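Local coordinates for protein phosphoethanolamine N-methyltransferase 1 (Haemonchus contortus, PDB 4KRG) that transfers a methyl group from S-adenosylmethionine to phosphoethanolamine, probably an early step of phosphocholine synthesis in this nematode, at residues N324-T330 with R349-N355; L150-Y155 with L235-V239; R12-F16 with M132-E138. All blocks are in the same frame, centred on the assembly; numbering follows the deposited sequence.

Contact 1 of 3, residues N324-T330 with R349-N355; sequences NVWNVET and RVRFGWN. With BOG (octyl beta-D-glucopyranoside), chain E.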
loop_
_atom_site.group_PDB
_atom_site.type_symbol
_atom_site.label_atom_id
_atom_site.label_comp_id
_atom_site.label_asym_id
_atom_site.label_seq_id
_atom_site.Cartn_x
_atom_site.Cartn_y
_atom_site.Cartn_z
ATOM N N ASN A 324 -18.200 -3.124 -7.762
ATOM C CA ASN A 324 -16.908 -2.618 -7.332
ATOM C C ASN A 324 -16.222 -3.678 -6.480
ATOM O O ASN A 324 -16.890 -4.490 -5.845
ATOM C CB ASN A 324 -17.084 -1.326 -6.535
ATOM C CG ASN A 324 -17.959 -0.310 -7.249
ATOM O OD1 ASN A 324 -17.827 -0.093 -8.453
ATOM N ND2 ASN A 324 -18.870 0.312 -6.505
ATOM N N VAL A 325 -14.896 -3.688 -6.466
ATOM C CA VAL A 325 -14.178 -4.742 -5.760
ATOM C C VAL A 325 -13.015 -4.173 -4.953
ATOM O O VAL A 325 -12.266 -3.330 -5.449
ATOM C CB VAL A 325 -13.632 -5.824 -6.737
ATOM C CG1 VAL A 325 -12.801 -6.860 -5.988
ATOM C CG2 VAL A 325 -14.755 -6.503 -7.500
ATOM N N TRP A 326 -12.901 -4.616 -3.702
ATOM C CA TRP A 326 -11.696 -4.417 -2.909
ATOM C C TRP A 326 -11.034 -5.774 -2.685
ATOM O O TRP A 326 -11.614 -6.661 -2.065
ATOM C CB TRP A 326 -12.016 -3.770 -1.562
ATOM C CG TRP A 326 -10.790 -3.570 -0.729
ATOM C CD1 TRP A 326 -10.240 -4.457 0.147
ATOM C CD2 TRP A 326 -9.961 -2.405 -0.709
ATOM N NE1 TRP A 326 -9.111 -3.913 0.720
ATOM C CE2 TRP A 326 -8.917 -2.658 0.214
ATOM C CE3 TRP A 326 -9.994 -1.176 -1.366
ATOM C CZ2 TRP A 326 -7.923 -1.715 0.489
ATOM C CZ3 TRP A 326 -9.010 -0.243 -1.092
ATOM C CH2 TRP A 326 -7.985 -0.518 -0.172
ATOM N N ASN A 327 -9.816 -5.926 -3.192
ATOM C CA ASN A 327 -9.110 -7.194 -3.149
ATOM C C ASN A 327 -7.883 -7.039 -2.266
ATOM O O ASN A 327 -6.984 -6.247 -2.564
ATOM C CB ASN A 327 -8.714 -7.597 -4.574
ATOM C CG ASN A 327 -8.019 -8.960 -4.660
ATOM O OD1 ASN A 327 -7.519 -9.511 -3.674
ATOM N ND2 ASN A 327 -7.967 -9.490 -5.866
ATOM N N VAL A 328 -7.859 -7.801 -1.179
ATOM C CA VAL A 328 -6.757 -7.790 -0.220
ATOM C C VAL A 328 -5.687 -8.776 -0.659
ATOM O O VAL A 328 -5.997 -9.925 -0.971
ATOM C CB VAL A 328 -7.247 -8.223 1.177
ATOM C CG1 VAL A 328 -6.126 -8.130 2.194
ATOM C CG2 VAL A 328 -8.428 -7.372 1.611
ATOM N N GLU A 329 -4.435 -8.323 -0.697
ATOM C CA GLU A 329 -3.289 -9.192 -0.957
ATOM C C GLU A 329 -2.417 -9.202 0.301
ATOM O O GLU A 329 -2.377 -8.215 1.039
ATOM C CB GLU A 329 -2.481 -8.671 -2.157
ATOM C CG GLU A 329 -3.281 -8.489 -3.455
ATOM C CD GLU A 329 -3.270 -9.725 -4.349
ATOM O OE1 GLU A 329 -2.872 -10.815 -3.880
ATOM O OE2 GLU A 329 -3.659 -9.614 -5.531
ATOM N N THR A 330 -1.719 -10.305 0.557
ATOM C CA THR A 330 -0.822 -10.364 1.711
ATOM C C THR A 330 0.637 -10.589 1.314
ATOM O O THR A 330 1.527 -10.546 2.159
ATOM C CB THR A 330 -1.243 -11.436 2.736
ATOM O OG1 THR A 330 -1.074 -12.740 2.167
ATOM C CG2 THR A 330 -2.689 -11.246 3.145
ATOM N N ARG A 349 -13.428 0.659 -10.790
ATOM C CA ARG A 349 -14.226 -0.096 -9.838
ATOM C C ARG A 349 -13.391 -1.096 -9.045
ATOM O O ARG A 349 -13.838 -1.593 -8.016
ATOM C CB ARG A 349 -15.351 -0.829 -10.564
ATOM C CG ARG A 349 -16.319 0.074 -11.307
ATOM C CD ARG A 349 -17.281 -0.751 -12.123
ATOM N NE ARG A 349 -16.566 -1.519 -13.137
ATOM C CZ ARG A 349 -17.138 -2.316 -14.033
ATOM N NH1 ARG A 349 -18.458 -2.465 -14.062
ATOM N NH2 ARG A 349 -16.381 -2.966 -14.906
ATOM N N VAL A 350 -12.186 -1.392 -9.530
ATOM C CA VAL A 350 -11.344 -2.420 -8.919
ATOM C C VAL A 350 -10.222 -1.780 -8.119
ATOM O O VAL A 350 -9.489 -0.939 -8.638
ATOM C CB VAL A 350 -10.731 -3.374 -9.976
ATOM C CG1 VAL A 350 -9.837 -4.402 -9.308
ATOM C CG2 VAL A 350 -11.821 -4.081 -10.745
ATOM N N ARG A 351 -10.103 -2.169 -6.850
ATOM C CA ARG A 351 -9.095 -1.604 -5.957
ATOM C C ARG A 351 -8.372 -2.725 -5.222
ATOM O O ARG A 351 -8.950 -3.778 -4.972
ATOM C CB ARG A 351 -9.744 -0.661 -4.936
ATOM C CG ARG A 351 -10.692 0.365 -5.518
ATOM C CD ARG A 351 -9.980 1.439 -6.284
ATOM N NE ARG A 351 -10.907 2.299 -7.017
ATOM C CZ ARG A 351 -11.428 3.425 -6.546
ATOM N NH1 ARG A 351 -11.116 3.854 -5.328
ATOM N NH2 ARG A 351 -12.260 4.130 -7.299
ATOM N N PHE A 352 -7.110 -2.502 -4.882
ATOM C CA PHE A 352 -6.335 -3.476 -4.121
ATOM C C PHE A 352 -5.728 -2.799 -2.913
ATOM O O PHE A 352 -5.506 -1.592 -2.914
ATOM C CB PHE A 352 -5.201 -4.070 -4.971
ATOM C CG PHE A 352 -5.678 -4.820 -6.176
ATOM C CD1 PHE A 352 -5.864 -6.196 -6.126
ATOM C CD2 PHE A 352 -5.951 -4.147 -7.363
ATOM C CE1 PHE A 352 -6.321 -6.895 -7.248
ATOM C CE2 PHE A 352 -6.409 -4.836 -8.479
ATOM C CZ PHE A 352 -6.593 -6.211 -8.420
ATOM N N GLY A 353 -5.470 -3.585 -1.880
ATOM C CA GLY A 353 -4.739 -3.112 -0.723
ATOM C C GLY A 353 -3.840 -4.237 -0.271
ATOM O O GLY A 353 -4.133 -5.406 -0.512
ATOM N N TRP A 354 -2.730 -3.892 0.365
ATOM C CA TRP A 354 -1.909 -4.898 1.011
ATOM C C TRP A 354 -2.132 -4.814 2.515
ATOM O O TRP A 354 -2.188 -3.723 3.087
ATOM C CB TRP A 354 -0.422 -4.714 0.689
ATOM C CG TRP A 354 0.451 -5.652 1.474
ATOM C CD1 TRP A 354 0.876 -6.887 1.094
ATOM C CD2 TRP A 354 0.976 -5.439 2.798
ATOM N NE1 TRP A 354 1.637 -7.455 2.089
ATOM C CE2 TRP A 354 1.709 -6.592 3.133
ATOM C CE3 TRP A 354 0.883 -4.389 3.709
ATOM C CZ2 TRP A 354 2.359 -6.714 4.369
ATOM C CZ3 TRP A 354 1.530 -4.517 4.925
ATOM C CH2 TRP A 354 2.259 -5.672 5.245
ATOM N N ASN A 355 -2.266 -5.974 3.146
ATOM C CA ASN A 355 -2.243 -6.075 4.594
ATOM C C ASN A 355 -1.418 -7.291 4.994
ATOM O O ASN A 355 -1.264 -8.222 4.215
ATOM C CB ASN A 355 -3.658 -6.192 5.151
ATOM C CG ASN A 355 -4.550 -5.076 4.682
ATOM O OD1 ASN A 355 -5.066 -5.116 3.569
ATOM N ND2 ASN A 355 -4.739 -4.065 5.529
HETATM C C1 BOG E . -19.721 0.039 1.676
HETATM O O1 BOG E . -18.388 0.397 1.684
HETATM C C2 BOG E . -20.538 0.965 2.555
HETATM O O2 BOG E . -20.112 0.806 3.899
HETATM C C3 BOG E . -21.989 0.640 2.448
HETATM O O3 BOG E . -22.762 1.579 3.246
HETATM C C4 BOG E . -22.458 0.667 1.030
HETATM O O4 BOG E . -23.843 0.276 0.946
HETATM C C5 BOG E . -21.622 -0.267 0.168
HETATM O O5 BOG E . -20.196 0.078 0.271
HETATM C C6 BOG E . -22.017 -0.173 -1.239
HETATM O O6 BOG E . -22.112 -1.469 -1.740
HETATM C "C1'" BOG E . -17.517 -0.726 1.551
HETATM C "C2'" BOG E . -16.059 -0.200 1.623
HETATM C "C3'" BOG E . -15.787 0.865 0.574
HETATM C "C4'" BOG E . -14.821 0.648 -0.413
HETATM C "C5'" BOG E . -15.029 1.289 -1.814
HETATM C "C6'" BOG E . -13.827 1.114 -2.751
HETATM C "C7'" BOG E . -13.910 -0.149 -3.642
HETATM C "C8'" BOG E . -14.151 0.201 -5.070
HETATM O O HOH W 1 -7.809 -4.249 3.316
#
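Val325 and Val350, Trp326 and Arg351, and so on to Glu329 and Trp354 pair in parallel, the segment axes 4.7 Å apart and their directions 22° from each other. Six backbone hydrogen bonds zip them together, from Val325 N to Arg349 O (2.8 Å) at one end to Asn355 N to Glu329 O (3.1 Å) at the other. At that end the Trp354 side chain adds a weak bond, NE1 to Thr330 O.

Aromatic packing differs on the two faces. With CG anti to the backbone N (chi1 179°), the Trp326 indole leans over the neighbouring strand: CZ2 lies 3.7 Å from Gly353 CA, CE3 lies 3.6 Å from Arg351 CB, and Phe352 O sits over one ring face. On the face bearing Asn327, Phe352 CD1 meets Asn327 CB at 3.5 Å.

Among polar links, a water accepts from Trp326 NE1 and donates to Asn355 OD1, and Arg351 NE donates to Gln348 O. Apolar contact comes from the octyl glucoside tail, whose C8' packs 3.5 Å from Arg351 CG, beside Asn324 CB and Arg349 O.

With helix 332-345 as the connection, the pair forms a beta-alpha-beta unit, as in the Rossmann-like fold of methyltransferase domains.

Contact 2 of 3, residues L150-Y155 with L235-V239; sequences LRADGY and LTKKV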
loop_
_atom_site.group_PDB
_atom_site.type_symbol
_atom_site.label_atom_id
_atom_site.label_comp_id
_atom_site.label_asym_id
_atom_site.label_seq_id
_atom_site.Cartn_x
_atom_site.Cartn_y
_atom_site.Cartn_z
ATOM N N LEU A 150 10.688 8.861 16.959
ATOM C CA LEU A 150 9.338 8.483 17.347
ATOM C C LEU A 150 9.270 7.957 18.779
ATOM O O LEU A 150 10.156 7.225 19.229
ATOM C CB LEU A 150 8.780 7.434 16.383
ATOM C CG LEU A 150 8.179 7.975 15.088
ATOM C CD1 LEU A 150 7.850 6.831 14.142
ATOM C CD2 LEU A 150 6.928 8.764 15.409
ATOM N N ARG A 151 8.220 8.344 19.496
ATOM C CA ARG A 151 7.882 7.693 20.757
ATOM C C ARG A 151 7.275 6.315 20.476
ATOM O O ARG A 151 6.793 6.066 19.374
ATOM C CB ARG A 151 6.908 8.558 21.558
ATOM C CG ARG A 151 7.585 9.694 22.287
ATOM C CD ARG A 151 6.598 10.681 22.878
ATOM N NE ARG A 151 7.233 11.988 22.984
ATOM C CZ ARG A 151 6.872 13.057 22.285
ATOM N NH1 ARG A 151 5.849 12.993 21.455
ATOM N NH2 ARG A 151 7.524 14.199 22.434
ATOM N N ALA A 152 7.321 5.416 21.457
ATOM C CA ALA A 152 6.653 4.122 21.333
ATOM C C ALA A 152 5.173 4.373 21.042
ATOM O O ALA A 152 4.621 5.358 21.528
ATOM C CB ALA A 152 6.807 3.330 22.601
ATOM N N ASP A 153 4.551 3.489 20.258
ATOM C CA ASP A 153 3.188 3.667 19.720
ATOM C C ASP A 153 3.088 4.736 18.625
ATOM O O ASP A 153 2.033 4.904 18.018
ATOM C CB ASP A 153 2.147 3.958 20.813
ATOM C CG ASP A 153 2.116 2.903 21.892
ATOM O OD1 ASP A 153 2.572 1.772 21.631
ATOM O OD2 ASP A 153 1.631 3.212 23.004
ATOM N N GLY A 154 4.178 5.457 18.381
ATOM C CA GLY A 154 4.190 6.513 17.384
ATOM C C GLY A 154 3.993 5.996 15.971
ATOM O O GLY A 154 4.168 4.814 15.706
ATOM N N TYR A 155 3.645 6.892 15.058
ATOM C CA TYR A 155 3.371 6.520 13.676
ATOM C C TYR A 155 4.208 7.318 12.690
ATOM O O TYR A 155 4.665 8.423 12.990
ATOM C CB TYR A 155 1.914 6.791 13.347
ATOM C CG TYR A 155 0.911 5.863 13.985
ATOM C CD1 TYR A 155 0.461 4.737 13.314
ATOM C CD2 TYR A 155 0.379 6.140 15.237
ATOM C CE1 TYR A 155 -0.477 3.903 13.881
ATOM C CE2 TYR A 155 -0.561 5.313 15.809
ATOM C CZ TYR A 155 -0.986 4.200 15.128
ATOM O OH TYR A 155 -1.921 3.379 15.698
ATOM N N LEU A 235 0.475 3.660 6.485
ATOM C CA LEU A 235 0.571 4.110 7.867
ATOM C C LEU A 235 1.269 3.006 8.645
ATOM O O LEU A 235 0.877 1.839 8.578
ATOM C CB LEU A 235 -0.808 4.390 8.461
ATOM C CG LEU A 235 -0.805 4.995 9.868
ATOM C CD1 LEU A 235 -0.091 6.330 9.874
ATOM C CD2 LEU A 235 -2.233 5.161 10.362
ATOM N N THR A 236 2.305 3.386 9.376
ATOM C CA THR A 236 3.224 2.440 9.985
ATOM C C THR A 236 3.487 2.810 11.447
ATOM O O THR A 236 3.739 3.972 11.768
ATOM C CB THR A 236 4.532 2.417 9.187
ATOM O OG1 THR A 236 4.255 1.992 7.848
ATOM C CG2 THR A 236 5.516 1.476 9.802
ATOM N N LYS A 237 3.429 1.815 12.326
ATOM C CA LYS A 237 3.503 2.039 13.763
ATOM C C LYS A 237 4.801 1.484 14.354
ATOM O O LYS A 237 5.232 0.389 13.991
ATOM C CB LYS A 237 2.299 1.379 14.445
ATOM C CG LYS A 237 2.083 1.803 15.888
ATOM C CD LYS A 237 0.903 1.069 16.511
ATOM C CE LYS A 237 0.649 1.540 17.931
ATOM N NZ LYS A 237 -0.452 0.757 18.553
ATOM N N LYS A 238 5.416 2.240 15.265
ATOM C CA LYS A 238 6.618 1.800 15.972
ATOM C C LYS A 238 6.222 0.918 17.148
ATOM O O LYS A 238 5.561 1.372 18.078
ATOM C CB LYS A 238 7.419 3.006 16.472
ATOM C CG LYS A 238 8.543 2.671 17.431
ATOM C CD LYS A 238 9.251 3.935 17.885
ATOM C CE LYS A 238 10.302 3.641 18.940
ATOM N NZ LYS A 238 11.052 4.879 19.294
ATOM N N VAL A 239 6.622 -0.348 17.097
ATOM C CA VAL A 239 6.219 -1.328 18.098
ATOM C C VAL A 239 7.421 -2.159 18.545
ATOM O O VAL A 239 8.414 -2.250 17.832
ATOM C CB VAL A 239 5.116 -2.263 17.550
ATOM C CG1 VAL A 239 3.871 -1.472 17.177
ATOM C CG2 VAL A 239 5.634 -3.029 16.354
HETATM O O HOH W 2 0.119 -0.077 21.170
HETATM O O HOH W 3 -2.759 0.424 16.447
#
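Tyr155 and Lys237 form a non-hydrogen-bonded antiparallel pair where strand 154-161 meets strand 231-240. Strand 231-240 lies between 154-161 and 208-218 and runs against both, the reversed strand expected of the Rossmann-like class I methyltransferase sheet. Lys237 crosses the tyrosine ring obliquely and sets CG over one face, toward the rim, in a CH-pi contact: CG is 4.1 Å from the ring centroid and 20° off the normal, while CD comes nearest to Tyr155 OH. Leu235 adds apolar contact at the same ring, its CG 3.7 Å from Tyr155 CD1. The backbone fixes the register through Lys238 N to Gly154 O, 2.9 Å and nearly straight at 173°.

A type II turn from Arg151 to Gly154 positions this pair. It is closed by Gly154 N to Arg151 O, and Asp153 takes the positive phi (71°) of its third position. Asp153 N also donates to Lys238 O, a longer bond of 3.2 Å.

Lys238 reaches past the turn. Its CG is anti to the backbone N and the chain is extended to NZ, carrying the amine to Leu150 O; the modelled 2.5 Å is short, and the exact length is doubtful. NZ also donates to Met147 O and makes a cation-pi contact with Trp209. A positive charge at this end of helix 136-149 would probably be favoured by the helix dipole.

At the outer side, one water donates to Asp153 OD1 and accepts from Lys237 NZ, while a second accepts from the same NZ at 3.1 Å and lies 3.2 Å from Tyr155 OH.

Contact 3 of 3, residues R12-F16 with M132-E138; sequences RRDSF and MYLSDRE. With OPE (phosphoric acid mono-(2-amino-ethyl) ester), chain C; SAH (S-adenosyl-L-homocysteine), chain D.
Arg13 of helix 9-21 clamps onto the capping box that starts helix 136-149, beside the cofactor and substrate pockets. In that box Glu138 N donates to Ser135 OG and Ser135 N returns a bond to Glu138 OE1 (2.9 Å). Arg13 grips the same carboxylate side-on, NE to Glu138 OE2 at 3.2 Å and NH2 to Glu138 OE1 at 3.1 Å, with the two flat groups turned 58° apart. Arg13 NH2 and Ser135 N reach OE1 from opposite faces of the carboxylate, which should restrict its rotation.

The same NH2 donates to Tyr133 O at 3.1 Å, within both the carbonyl and guanidinium planes. A water adds a second bond to this oxygen and joins Arg13 NH1 to the adenine N6 of S-adenosylhomocysteine. Tyr133 O also stands 3.2 Å above one face of the Phe16 ring, offset toward its rim, while Phe16 CE1 meets the edge of the tyrosine ring. At the far end of Tyr133, OH accepts from the phosphoethanolamine amine (3.1 Å). The preceding Met132, present as selenomethionine, brings CE to 3.3 Å from phosphate O2.

Asp111 pairs with Arg13 NH1, and Trp20, further along helix 9-21, meets Tyr133 edge-to-face. Helix 9-21 thus lies across the loop leading into helix 136-149, whose first turn packs through Asp136 and Arg137 against helix 249-271.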
loop_
_atom_site.group_PDB
_atom_site.type_symbol
_atom_site.label_atom_id
_atom_site.label_comp_id
_atom_site.label_asym_id
_atom_site.label_seq_id
_atom_site.Cartn_x
_atom_site.Cartn_y
_atom_site.Cartn_z
ATOM N N ARG A 12 24.679 14.128 -6.028
ATOM C CA ARG A 12 23.341 13.561 -6.182
ATOM C C ARG A 12 22.353 14.245 -5.252
ATOM O O ARG A 12 21.195 14.434 -5.608
ATOM C CB ARG A 12 23.336 12.045 -5.944
ATOM C CG ARG A 12 24.232 11.283 -6.898
ATOM C CD ARG A 12 23.737 9.877 -7.169
ATOM N NE ARG A 12 24.212 9.410 -8.471
ATOM C CZ ARG A 12 25.215 8.556 -8.648
ATOM N NH1 ARG A 12 25.844 8.044 -7.602
ATOM N NH2 ARG A 12 25.581 8.205 -9.875
ATOM N N ARG A 13 22.810 14.606 -4.059
ATOM C CA ARG A 13 21.979 15.365 -3.139
ATOM C C ARG A 13 21.606 16.688 -3.795
ATOM O O ARG A 13 20.442 17.096 -3.783
ATOM C CB ARG A 13 22.715 15.616 -1.820
ATOM C CG ARG A 13 21.909 16.396 -0.791
ATOM C CD ARG A 13 21.176 15.486 0.205
ATOM N NE ARG A 13 20.364 14.466 -0.454
ATOM C CZ ARG A 13 19.150 14.669 -0.952
ATOM N NH1 ARG A 13 18.578 15.864 -0.862
ATOM N NH2 ARG A 13 18.508 13.670 -1.541
ATOM N N ASP A 14 22.597 17.338 -4.399
ATOM C CA ASP A 14 22.403 18.661 -4.980
ATOM C C ASP A 14 21.614 18.622 -6.283
ATOM O O ASP A 14 21.075 19.638 -6.710
ATOM C CB ASP A 14 23.747 19.360 -5.199
ATOM C CG ASP A 14 23.595 20.847 -5.479
ATOM O OD1 ASP A 14 22.566 21.433 -5.079
ATOM O OD2 ASP A 14 24.513 21.434 -6.095
ATOM N N SER A 15 21.538 17.457 -6.921
ATOM C CA SER A 15 20.766 17.346 -8.158
ATOM C C SER A 15 19.273 17.467 -7.868
ATOM O O SER A 15 18.504 17.941 -8.703
ATOM C CB SER A 15 21.062 16.038 -8.885
ATOM O OG SER A 15 20.326 14.971 -8.331
ATOM N N PHE A 16 18.868 17.038 -6.678
ATOM C CA PHE A 16 17.475 17.145 -6.261
ATOM C C PHE A 16 17.125 18.572 -5.857
ATOM O O PHE A 16 16.078 19.088 -6.238
ATOM C CB PHE A 16 17.162 16.158 -5.135
ATOM C CG PHE A 16 16.960 14.744 -5.609
ATOM C CD1 PHE A 16 15.886 14.420 -6.427
ATOM C CD2 PHE A 16 17.837 13.737 -5.233
ATOM C CE1 PHE A 16 15.697 13.117 -6.872
ATOM C CE2 PHE A 16 17.648 12.431 -5.668
ATOM C CZ PHE A 16 16.578 12.124 -6.489
HETATM N N MSE A 132 11.057 9.248 -2.752
HETATM C CA MSE A 132 11.369 9.220 -4.178
HETATM C C MSE A 132 12.424 10.268 -4.544
HETATM O O MSE A 132 12.996 10.215 -5.632
HETATM C CB MSE A 132 10.095 9.472 -4.978
HETATM C CG MSE A 132 9.440 10.777 -4.585
HETATM SE SE MSE A 132 7.531 10.887 -4.998
HETATM C CE MSE A 132 7.663 11.304 -6.900
ATOM N N TYR A 133 12.669 11.220 -3.643
ATOM C CA TYR A 133 13.693 12.242 -3.858
ATOM C C TYR A 133 14.945 11.986 -3.013
ATOM O O TYR A 133 15.791 12.870 -2.860
ATOM C CB TYR A 133 13.135 13.649 -3.592
ATOM C CG TYR A 133 11.929 13.999 -4.435
ATOM C CD1 TYR A 133 12.031 14.107 -5.814
ATOM C CD2 TYR A 133 10.688 14.233 -3.849
ATOM C CE1 TYR A 133 10.927 14.424 -6.590
ATOM C CE2 TYR A 133 9.577 14.556 -4.620
ATOM C CZ TYR A 133 9.708 14.649 -5.989
ATOM O OH TYR A 133 8.617 14.954 -6.766
ATOM N N LEU A 134 15.058 10.774 -2.475
ATOM C CA LEU A 134 16.238 10.350 -1.722
ATOM C C LEU A 134 16.869 9.122 -2.377
ATOM O O LEU A 134 16.184 8.372 -3.058
ATOM C CB LEU A 134 15.864 10.009 -0.280
ATOM C CG LEU A 134 15.258 11.123 0.573
ATOM C CD1 LEU A 134 14.941 10.626 1.974
ATOM C CD2 LEU A 134 16.189 12.304 0.641
ATOM N N SER A 135 18.168 8.906 -2.172
ATOM C CA SER A 135 18.808 7.687 -2.666
ATOM C C SER A 135 18.389 6.532 -1.775
ATOM O O SER A 135 17.844 6.751 -0.695
ATOM C CB SER A 135 20.326 7.818 -2.646
ATOM O OG SER A 135 20.790 7.929 -1.314
ATOM N N ASP A 136 18.637 5.309 -2.229
ATOM C CA ASP A 136 18.309 4.124 -1.444
ATOM C C ASP A 136 18.938 4.157 -0.055
ATOM O O ASP A 136 18.291 3.804 0.930
ATOM C CB ASP A 136 18.741 2.850 -2.178
ATOM C CG ASP A 136 17.761 2.430 -3.250
ATOM O OD1 ASP A 136 16.904 3.247 -3.639
ATOM O OD2 ASP A 136 17.858 1.275 -3.711
ATOM N N ARG A 137 20.194 4.585 0.035
ATOM C CA ARG A 137 20.850 4.625 1.336
ATOM C C ARG A 137 20.217 5.678 2.236
ATOM O O ARG A 137 20.026 5.450 3.430
ATOM C CB ARG A 137 22.354 4.873 1.213
ATOM C CG ARG A 137 23.096 4.537 2.498
ATOM C CD ARG A 137 24.607 4.701 2.374
ATOM N NE ARG A 137 25.293 4.210 3.567
ATOM C CZ ARG A 137 25.911 3.035 3.644
ATOM N NH1 ARG A 137 25.949 2.231 2.591
ATOM N NH2 ARG A 137 26.502 2.668 4.773
ATOM N N GLU A 138 19.877 6.825 1.655
ATOM C CA GLU A 138 19.229 7.907 2.393
ATOM C C GLU A 138 17.833 7.541 2.903
ATOM O O GLU A 138 17.449 7.947 4.002
ATOM C CB GLU A 138 19.167 9.172 1.536
ATOM C CG GLU A 138 20.529 9.797 1.281
ATOM C CD GLU A 138 20.517 10.810 0.149
ATOM O OE1 GLU A 138 19.511 10.885 -0.592
ATOM O OE2 GLU A 138 21.521 11.535 -0.000
HETATM C CA OPE C . 4.542 14.328 -7.909
HETATM C CB OPE C . 4.699 15.544 -7.056
HETATM O O1 OPE C . 4.627 13.368 -10.618
HETATM O O2 OPE C . 5.244 11.489 -9.170
HETATM O O3 OPE C . 7.047 12.792 -10.295
HETATM O O4 OPE C . 5.711 13.818 -8.437
HETATM N N OPE C . 5.675 15.485 -6.000
HETATM P P OPE C . 5.674 12.847 -9.661
HETATM N N SAH D . 4.813 17.152 0.668
HETATM C CA SAH D . 4.251 18.344 0.012
HETATM C CB SAH D . 5.180 18.733 -1.189
HETATM C CG SAH D . 5.413 17.599 -2.185
HETATM S SD SAH D . 6.663 17.930 -3.460
HETATM C C SAH D . 2.865 18.102 -0.434
HETATM O O SAH D . 2.534 16.990 -0.817
HETATM O OXT SAH D . 2.170 19.056 -0.706
HETATM C "C5'" SAH D . 8.260 17.680 -2.640
HETATM C "C4'" SAH D . 8.637 18.544 -1.565
HETATM O "O4'" SAH D . 9.681 17.909 -0.779
HETATM C "C3'" SAH D . 9.202 19.813 -2.062
HETATM O "O3'" SAH D . 8.787 20.867 -1.223
HETATM C "C2'" SAH D . 10.642 19.636 -1.945
HETATM O "O2'" SAH D . 11.290 20.867 -1.786
HETATM C "C1'" SAH D . 10.764 18.786 -0.736
HETATM N N9 SAH D . 12.057 18.021 -0.659
HETATM C C8 SAH D . 12.525 17.116 -1.528
HETATM N N7 SAH D . 13.626 16.585 -0.995
HETATM C C5 SAH D . 13.859 17.135 0.199
HETATM C C6 SAH D . 14.856 16.962 1.174
HETATM N N6 SAH D . 15.883 16.066 1.000
HETATM N N1 SAH D . 14.776 17.701 2.296
HETATM C C2 SAH D . 13.796 18.573 2.495
HETATM N N3 SAH D . 12.830 18.761 1.578
HETATM C C4 SAH D . 12.837 18.058 0.431
HETATM O O HOH W 4 16.051 15.494 -1.922
#

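Contacts 1 and 3 are mostly buried, whereas contact 2 is partly open at its turn. Contact 1 and contact 2 both rest on strand pairing, parallel in the first and antiparallel in the second. Strand 208-218 relates them, since it pairs with both 231-240 and 350-354; their nearest atoms are about 7 Å apart. Contact 3 has no strand pairing; the bonds across it come from the Arg13 side chain, beside a tyrosine whose hydroxyl reaches the substrate amine. Contacts 2 and 3 mark the two ends of helix 136-149: a carboxylate serves its start and a lysine its end. Contact 1 lies farther from contact 3, their centres about 31 Å apart, and touches detergent instead of substrate.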